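Local atomic coordinates of pyruvate kinase (Cryptosporidium parvum, PDB entry 6P0Y), a protein that probably catalyses the last step of glycolysis, transferring the phosphate of phosphoenolpyruvate to ADP to give pyruvate and ATP. Residues 48-53 with 363-368; 328-333 with 357-362. One frame throughout, in Å; residues are numbered along the deposited sequence.

Contact 1: 48-53 with 363-368; sequences IICTIG and GETANG. With ADP (adenosine-5'-diphosphate), chain C.
Gly53 and Ala366 bring their backbones together, CA to CA 4.0 Å, where the chain leaving strand 47-51 meets the short helix 363-366. A residue without a side chain is consistent with this close approach, in which the Gly53 CA makes a bent and at best weak C-H contact with Ala366 O at 3.3 Å. The direct hydrogen bond between the segments runs from Thr365 OG1 to Thr51 O, 2.8 Å long. Its donor approaches at 131° to the C=O bond and tilts 17° from the carbonyl plane. With chi1 at 49° the Thr365 hydroxyl is tucked between its own N and carbonyl carbon, which turns it to the strand, while CG2 lies against Cys50 CB at 4.2 Å. Threonine thus serves both a carbonyl and an apolar neighbour. Thr51 is divided likewise: its OG1 binds Arg74 and the Leu361 carbonyl, while its CG2 packs on Ala366 CB at 3.7 Å and borders the alpha-phosphate of ADP. The Ala366 methyl lies against the ribose and C8 of the adenine, where a small apolar side chain fits. Arg74 itself binds ADP, so the Thr51 hydroxyl acts from the second shell although its methyl touches the nucleotide directly. The arrangement belongs to the nucleotide site at the C-terminal strand ends of a TIM barrel, as in pyruvate kinases generally.

Contact 2: 328-333 with 357-362; sequences TQMLES and DCVMLS. With ADP (adenosine-5'-diphosphate), chain C.
Met330 and Met360 are linked through a water: the water accepts from Met330 N at 3.0 Å and donates to Met360 O at 2.7 Å, the bridge taking the place of direct hydrogen bonds between the segments. The touching parts, 328-331 and 359-362, run 75° apart, so 328-331 passes across the strand end instead of pairing with it as another strand would. Gln329 sends an extended side chain forward, CG anti to its N with chi1 at -178°, until OE1 lies 3.4 Å from Ser362 CB. There OE1 accepts from the backbone N of Gly363, a task that the long chain and amide oxygen of glutamine suit. Ser362 is small enough to sit between this amide and ADP, its side chain about 4 Å from a bound magnesium ion. On the apolar side the flexible Met330 chain bends at chi3, and its CE meets Val359 CG1 at 3.9 Å, the two side chains crossing at about a right angle. Leu331 CD1 touches Leu361 CD2 at 4.1 Å, branch against branch. Helix 342-353 lies against Met330; the branched apolar chains of Leu331, Val359 and Leu361 suit the buried interface with helix 371-387, while strand 47-51 flanks 358-361 in the barrel.

In the fold
From the N terminus, the chain enters the barrel with strand 47-51, the first of eight parallel strands, and winds through the others before returning as strand 358-361, which lies next to the first. Contact 1 closes this long loop, joining the end of strand 47-51 to helix 363-366. Contact 2 lies within that span and closes a much shorter one, from the loop after strand 324-326, through helix 342-353, to strand 358-361. Because helix 363-366 follows that strand directly, the two contacts adjoin: Ile49 O and Leu361 N, 2.9 Å apart, probably hydrogen-bond across the barrel seam. Contact 1 borders ADP from both its segments, contact 2 through Ser362 at the end of strand 358-361.

Contact 1: 48-53 with 363-368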
loop_
_atom_site.group_PDB
_atom_site.type_symbol
_atom_site.label_atom_id
_atom_site.label_comp_id
_atom_site.label_asym_id
_atom_site.label_seq_id
_atom_site.Cartn_x
_atom_site.Cartn_y
_atom_site.Cartn_z
ATOM N N ILE A 48 27.575 -16.662 -10.985
ATOM C CA ILE A 48 28.875 -16.856 -10.280
ATOM C C ILE A 48 30.017 -16.538 -11.251
ATOM O O ILE A 48 30.059 -17.146 -12.337
ATOM C CB ILE A 48 28.985 -18.285 -9.711
ATOM C CG1 ILE A 48 27.813 -18.613 -8.779
ATOM C CG2 ILE A 48 30.328 -18.484 -9.025
ATOM C CD1 ILE A 48 27.823 -20.026 -8.232
ATOM N N ILE A 49 30.898 -15.609 -10.866
ATOM C CA ILE A 49 32.191 -15.326 -11.553
ATOM C C ILE A 49 33.279 -16.137 -10.842
ATOM O O ILE A 49 33.364 -16.046 -9.606
ATOM C CB ILE A 49 32.507 -13.815 -11.553
ATOM C CG1 ILE A 49 31.448 -13.019 -12.320
ATOM C CG2 ILE A 49 33.909 -13.551 -12.092
ATOM C CD1 ILE A 49 31.552 -11.519 -12.151
ATOM N N CYS A 50 34.065 -16.907 -11.596
ATOM C CA CYS A 50 35.268 -17.626 -11.104
ATOM C C CYS A 50 36.520 -16.976 -11.699
ATOM O O CYS A 50 36.626 -16.920 -12.947
ATOM C CB CYS A 50 35.217 -19.101 -11.472
ATOM S SG CYS A 50 33.789 -19.957 -10.762
ATOM N N THR A 51 37.413 -16.482 -10.837
ATOM C CA THR A 51 38.754 -15.972 -11.219
ATOM C C THR A 51 39.622 -17.176 -11.591
ATOM O O THR A 51 39.803 -18.051 -10.722
ATOM C CB THR A 51 39.381 -15.130 -10.101
ATOM O OG1 THR A 51 38.504 -14.039 -9.811
ATOM C CG2 THR A 51 40.749 -14.596 -10.465
ATOM N N ILE A 52 40.099 -17.225 -12.836
ATOM C CA ILE A 52 40.910 -18.352 -13.384
ATOM C C ILE A 52 42.385 -18.066 -13.093
ATOM O O ILE A 52 42.838 -16.939 -13.370
ATOM C CB ILE A 52 40.640 -18.558 -14.889
ATOM C CG1 ILE A 52 39.140 -18.637 -15.194
ATOM C CG2 ILE A 52 41.379 -19.780 -15.413
ATOM C CD1 ILE A 52 38.378 -19.598 -14.307
ATOM N N GLY A 53 43.090 -19.056 -12.540
ATOM C CA GLY A 53 44.525 -18.982 -12.209
ATOM C C GLY A 53 45.159 -20.370 -12.149
ATOM O O GLY A 53 44.549 -21.352 -12.571
ATOM N N GLY A 363 40.724 -15.766 -4.824
ATOM C CA GLY A 363 41.742 -16.725 -4.350
ATOM C C GLY A 363 41.199 -18.143 -4.253
ATOM O O GLY A 363 41.982 -19.087 -4.480
ATOM N N GLU A 364 39.905 -18.291 -3.943
ATOM C CA GLU A 364 39.251 -19.606 -3.701
ATOM C C GLU A 364 39.373 -20.485 -4.952
ATOM O O GLU A 364 39.469 -21.712 -4.786
ATOM C CB GLU A 364 37.778 -19.443 -3.319
ATOM C CG GLU A 364 37.529 -18.499 -2.154
ATOM C CD GLU A 364 37.037 -17.117 -2.553
ATOM O OE1 GLU A 364 37.471 -16.616 -3.610
ATOM O OE2 GLU A 364 36.209 -16.549 -1.810
ATOM N N THR A 365 39.357 -19.884 -6.147
ATOM C CA THR A 365 39.487 -20.587 -7.454
ATOM C C THR A 365 40.883 -20.363 -8.054
ATOM O O THR A 365 41.428 -21.334 -8.617
ATOM C CB THR A 365 38.396 -20.153 -8.445
ATOM O OG1 THR A 365 38.336 -18.728 -8.487
ATOM C CG2 THR A 365 37.031 -20.705 -8.094
ATOM N N ALA A 366 41.435 -19.148 -7.944
ATOM C CA ALA A 366 42.622 -18.688 -8.707
ATOM C C ALA A 366 43.904 -19.355 -8.188
ATOM O O ALA A 366 44.710 -19.803 -9.028
ATOM C CB ALA A 366 42.721 -17.184 -8.651
ATOM N N ASN A 367 44.104 -19.390 -6.867
ATOM C CA ASN A 367 45.256 -20.082 -6.228
ATOM C C ASN A 367 44.822 -20.618 -4.856
ATOM O O ASN A 367 45.323 -20.125 -3.831
ATOM C CB ASN A 367 46.507 -19.192 -6.188
ATOM C CG ASN A 367 46.383 -17.979 -5.289
ATOM O OD1 ASN A 367 45.289 -17.465 -5.068
ATOM N ND2 ASN A 367 47.504 -17.513 -4.766
ATOM N N GLY A 368 43.921 -21.602 -4.854
ATOM C CA GLY A 368 43.403 -22.269 -3.644
ATOM C C GLY A 368 43.433 -23.779 -3.789
ATOM O O GLY A 368 43.674 -24.259 -4.914
HETATM P PB ADP C . 44.330 -9.716 -6.502
HETATM O O1B ADP C . 45.681 -9.285 -7.047
HETATM O O2B ADP C . 44.585 -10.602 -5.265
HETATM O O3B ADP C . 43.396 -8.588 -6.207
HETATM P PA ADP C . 42.519 -11.697 -7.570
HETATM O O1A ADP C . 42.442 -12.328 -8.943
HETATM O O2A ADP C . 41.289 -11.062 -7.043
HETATM O O3A ADP C . 43.710 -10.647 -7.635
HETATM O "O5'" ADP C . 43.135 -12.746 -6.518
HETATM C "C5'" ADP C . 43.388 -14.156 -6.695
HETATM C "C4'" ADP C . 44.857 -14.469 -6.523
HETATM O "O4'" ADP C . 45.197 -15.615 -7.334
HETATM C "C3'" ADP C . 45.840 -13.365 -6.918
HETATM O "O3'" ADP C . 46.202 -12.578 -5.790
HETATM C "C2'" ADP C . 47.049 -14.152 -7.427
HETATM O "O2'" ADP C . 47.903 -14.538 -6.356
HETATM C "C1'" ADP C . 46.375 -15.364 -8.077
HETATM N N9 ADP C . 46.007 -15.179 -9.480
HETATM C C8 ADP C . 44.848 -14.641 -9.975
HETATM N N7 ADP C . 44.796 -14.592 -11.285
HETATM C C5 ADP C . 46.007 -15.136 -11.683
HETATM C C6 ADP C . 46.579 -15.361 -12.953
HETATM N N6 ADP C . 45.962 -15.092 -14.108
HETATM N N1 ADP C . 47.818 -15.899 -12.999
HETATM C C2 ADP C . 48.434 -16.196 -11.849
HETATM N N3 ADP C . 47.992 -16.040 -10.596
HETATM C C4 ADP C . 46.766 -15.502 -10.581
#

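Contact 2: 328-333 with 357-362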
loop_
_atom_site.group_PDB
_atom_site.type_symbol
_atom_site.label_atom_id
_atom_site.label_comp_id
_atom_site.label_asym_id
_atom_site.label_seq_id
_atom_site.Cartn_x
_atom_site.Cartn_y
_atom_site.Cartn_z
ATOM N N THR A 328 33.422 -8.915 -3.515
ATOM C CA THR A 328 33.951 -9.290 -2.177
ATOM C C THR A 328 34.367 -10.765 -2.201
ATOM O O THR A 328 33.558 -11.601 -2.655
ATOM C CB THR A 328 32.910 -9.025 -1.079
ATOM O OG1 THR A 328 32.562 -7.640 -1.117
ATOM C CG2 THR A 328 33.393 -9.390 0.309
ATOM N N GLN A 329 35.592 -11.060 -1.756
ATOM C CA GLN A 329 36.053 -12.435 -1.433
ATOM C C GLN A 329 35.399 -12.821 -0.100
ATOM O O GLN A 329 35.792 -12.247 0.937
ATOM C CB GLN A 329 37.583 -12.491 -1.386
ATOM C CG GLN A 329 38.144 -13.882 -1.112
ATOM C CD GLN A 329 39.643 -13.956 -1.271
ATOM O OE1 GLN A 329 40.167 -14.057 -2.377
ATOM N NE2 GLN A 329 40.351 -13.926 -0.155
ATOM N N MET A 330 34.420 -13.732 -0.140
ATOM C CA MET A 330 33.503 -14.024 0.997
ATOM C C MET A 330 33.746 -15.425 1.573
ATOM O O MET A 330 33.203 -15.693 2.663
ATOM C CB MET A 330 32.043 -13.898 0.548
ATOM C CG MET A 330 31.623 -12.463 0.297
ATOM S SD MET A 330 29.837 -12.272 0.115
ATOM C CE MET A 330 29.606 -12.819 -1.577
ATOM N N LEU A 331 34.519 -16.280 0.890
ATOM C CA LEU A 331 34.876 -17.647 1.363
ATOM C C LEU A 331 36.403 -17.775 1.467
ATOM O O LEU A 331 36.946 -18.785 0.977
ATOM C CB LEU A 331 34.299 -18.686 0.392
ATOM C CG LEU A 331 32.792 -18.616 0.142
ATOM C CD1 LEU A 331 32.375 -19.642 -0.898
ATOM C CD2 LEU A 331 32.004 -18.816 1.430
ATOM N N GLU A 332 37.068 -16.801 2.102
ATOM C CA GLU A 332 38.552 -16.726 2.204
ATOM C C GLU A 332 39.100 -18.006 2.852
ATOM O O GLU A 332 40.134 -18.511 2.365
ATOM C CB GLU A 332 38.978 -15.488 2.997
ATOM C CG GLU A 332 40.486 -15.347 3.147
ATOM C CD GLU A 332 40.958 -14.039 3.763
ATOM O OE1 GLU A 332 40.098 -13.200 4.119
ATOM O OE2 GLU A 332 42.191 -13.859 3.881
ATOM N N SER A 333 38.430 -18.510 3.896
ATOM C CA SER A 333 38.843 -19.709 4.677
ATOM C C SER A 333 38.997 -20.926 3.755
ATOM O O SER A 333 39.797 -21.818 4.101
ATOM C CB SER A 333 37.876 -20.003 5.799
ATOM O OG SER A 333 36.721 -20.674 5.317
ATOM N N ASP A 357 23.139 -9.426 -8.268
ATOM C CA ASP A 357 22.863 -10.243 -9.479
ATOM C C ASP A 357 23.847 -11.411 -9.550
ATOM O O ASP A 357 23.520 -12.429 -10.184
ATOM C CB ASP A 357 23.025 -9.441 -10.769
ATOM C CG ASP A 357 21.853 -8.530 -11.064
ATOM O OD1 ASP A 357 21.714 -7.510 -10.349
ATOM O OD2 ASP A 357 21.072 -8.864 -11.985
ATOM N N CYS A 358 25.019 -11.246 -8.935
ATOM C CA CYS A 358 26.255 -11.986 -9.278
ATOM C C CYS A 358 27.221 -11.947 -8.090
ATOM O O CYS A 358 27.331 -10.882 -7.455
ATOM C CB CYS A 358 26.876 -11.352 -10.515
ATOM S SG CYS A 358 28.022 -12.427 -11.411
ATOM N N VAL A 359 27.878 -13.073 -7.804
ATOM C CA VAL A 359 28.932 -13.201 -6.754
ATOM C C VAL A 359 30.240 -13.580 -7.456
ATOM O O VAL A 359 30.186 -13.918 -8.653
ATOM C CB VAL A 359 28.536 -14.214 -5.660
ATOM C CG1 VAL A 359 27.437 -13.663 -4.766
ATOM C CG2 VAL A 359 28.125 -15.559 -6.235
ATOM N N MET A 360 31.374 -13.500 -6.756
ATOM C CA MET A 360 32.712 -13.717 -7.368
ATOM C C MET A 360 33.620 -14.502 -6.418
ATOM O O MET A 360 33.676 -14.162 -5.218
ATOM C CB MET A 360 33.381 -12.383 -7.712
ATOM C CG MET A 360 34.603 -12.533 -8.599
ATOM S SD MET A 360 35.147 -10.960 -9.305
ATOM C CE MET A 360 36.333 -10.438 -8.067
ATOM N N LEU A 361 34.317 -15.500 -6.964
ATOM C CA LEU A 361 35.421 -16.232 -6.294
ATOM C C LEU A 361 36.750 -15.734 -6.873
ATOM O O LEU A 361 36.865 -15.643 -8.111
ATOM C CB LEU A 361 35.219 -17.731 -6.517
ATOM C CG LEU A 361 33.940 -18.296 -5.898
ATOM C CD1 LEU A 361 33.367 -19.405 -6.756
ATOM C CD2 LEU A 361 34.185 -18.792 -4.482
ATOM N N SER A 362 37.695 -15.392 -5.992
ATOM C CA SER A 362 39.022 -14.816 -6.328
ATOM C C SER A 362 40.109 -15.848 -6.007
ATOM O O SER A 362 40.330 -16.735 -6.852
ATOM C CB SER A 362 39.220 -13.510 -5.611
ATOM O OG SER A 362 38.336 -12.523 -6.124
HETATM P PB ADP C . 44.330 -9.716 -6.502
HETATM O O1B ADP C . 45.681 -9.285 -7.047
HETATM O O2B ADP C . 44.585 -10.602 -5.265
HETATM O O3B ADP C . 43.396 -8.588 -6.207
HETATM P PA ADP C . 42.519 -11.697 -7.570
HETATM O O1A ADP C . 42.442 -12.328 -8.943
HETATM O O2A ADP C . 41.289 -11.062 -7.043
HETATM O O3A ADP C . 43.710 -10.647 -7.635
HETATM O "O5'" ADP C . 43.135 -12.746 -6.518
HETATM C "C5'" ADP C . 43.388 -14.156 -6.695
HETATM C "C4'" ADP C . 44.857 -14.469 -6.523
HETATM O "O4'" ADP C . 45.197 -15.615 -7.334
HETATM C "C3'" ADP C . 45.840 -13.365 -6.918
HETATM O "O3'" ADP C . 46.202 -12.578 -5.790
HETATM C "C2'" ADP C . 47.049 -14.152 -7.427
HETATM O "O2'" ADP C . 47.903 -14.538 -6.356
HETATM C "C1'" ADP C . 46.375 -15.364 -8.077
HETATM N N9 ADP C . 46.007 -15.179 -9.480
HETATM C C8 ADP C . 44.848 -14.641 -9.975
HETATM N N7 ADP C . 44.796 -14.592 -11.285
HETATM C C5 ADP C . 46.007 -15.136 -11.683
HETATM C C6 ADP C . 46.579 -15.361 -12.953
HETATM N N6 ADP C . 45.962 -15.092 -14.108
HETATM N N1 ADP C . 47.818 -15.899 -12.999
HETATM C C2 ADP C . 48.434 -16.196 -11.849
HETATM N N3 ADP C . 47.992 -16.040 -10.596
HETATM C C4 ADP C . 46.766 -15.502 -10.581
HETATM O O HOH W 1 34.031 -15.277 -2.731
#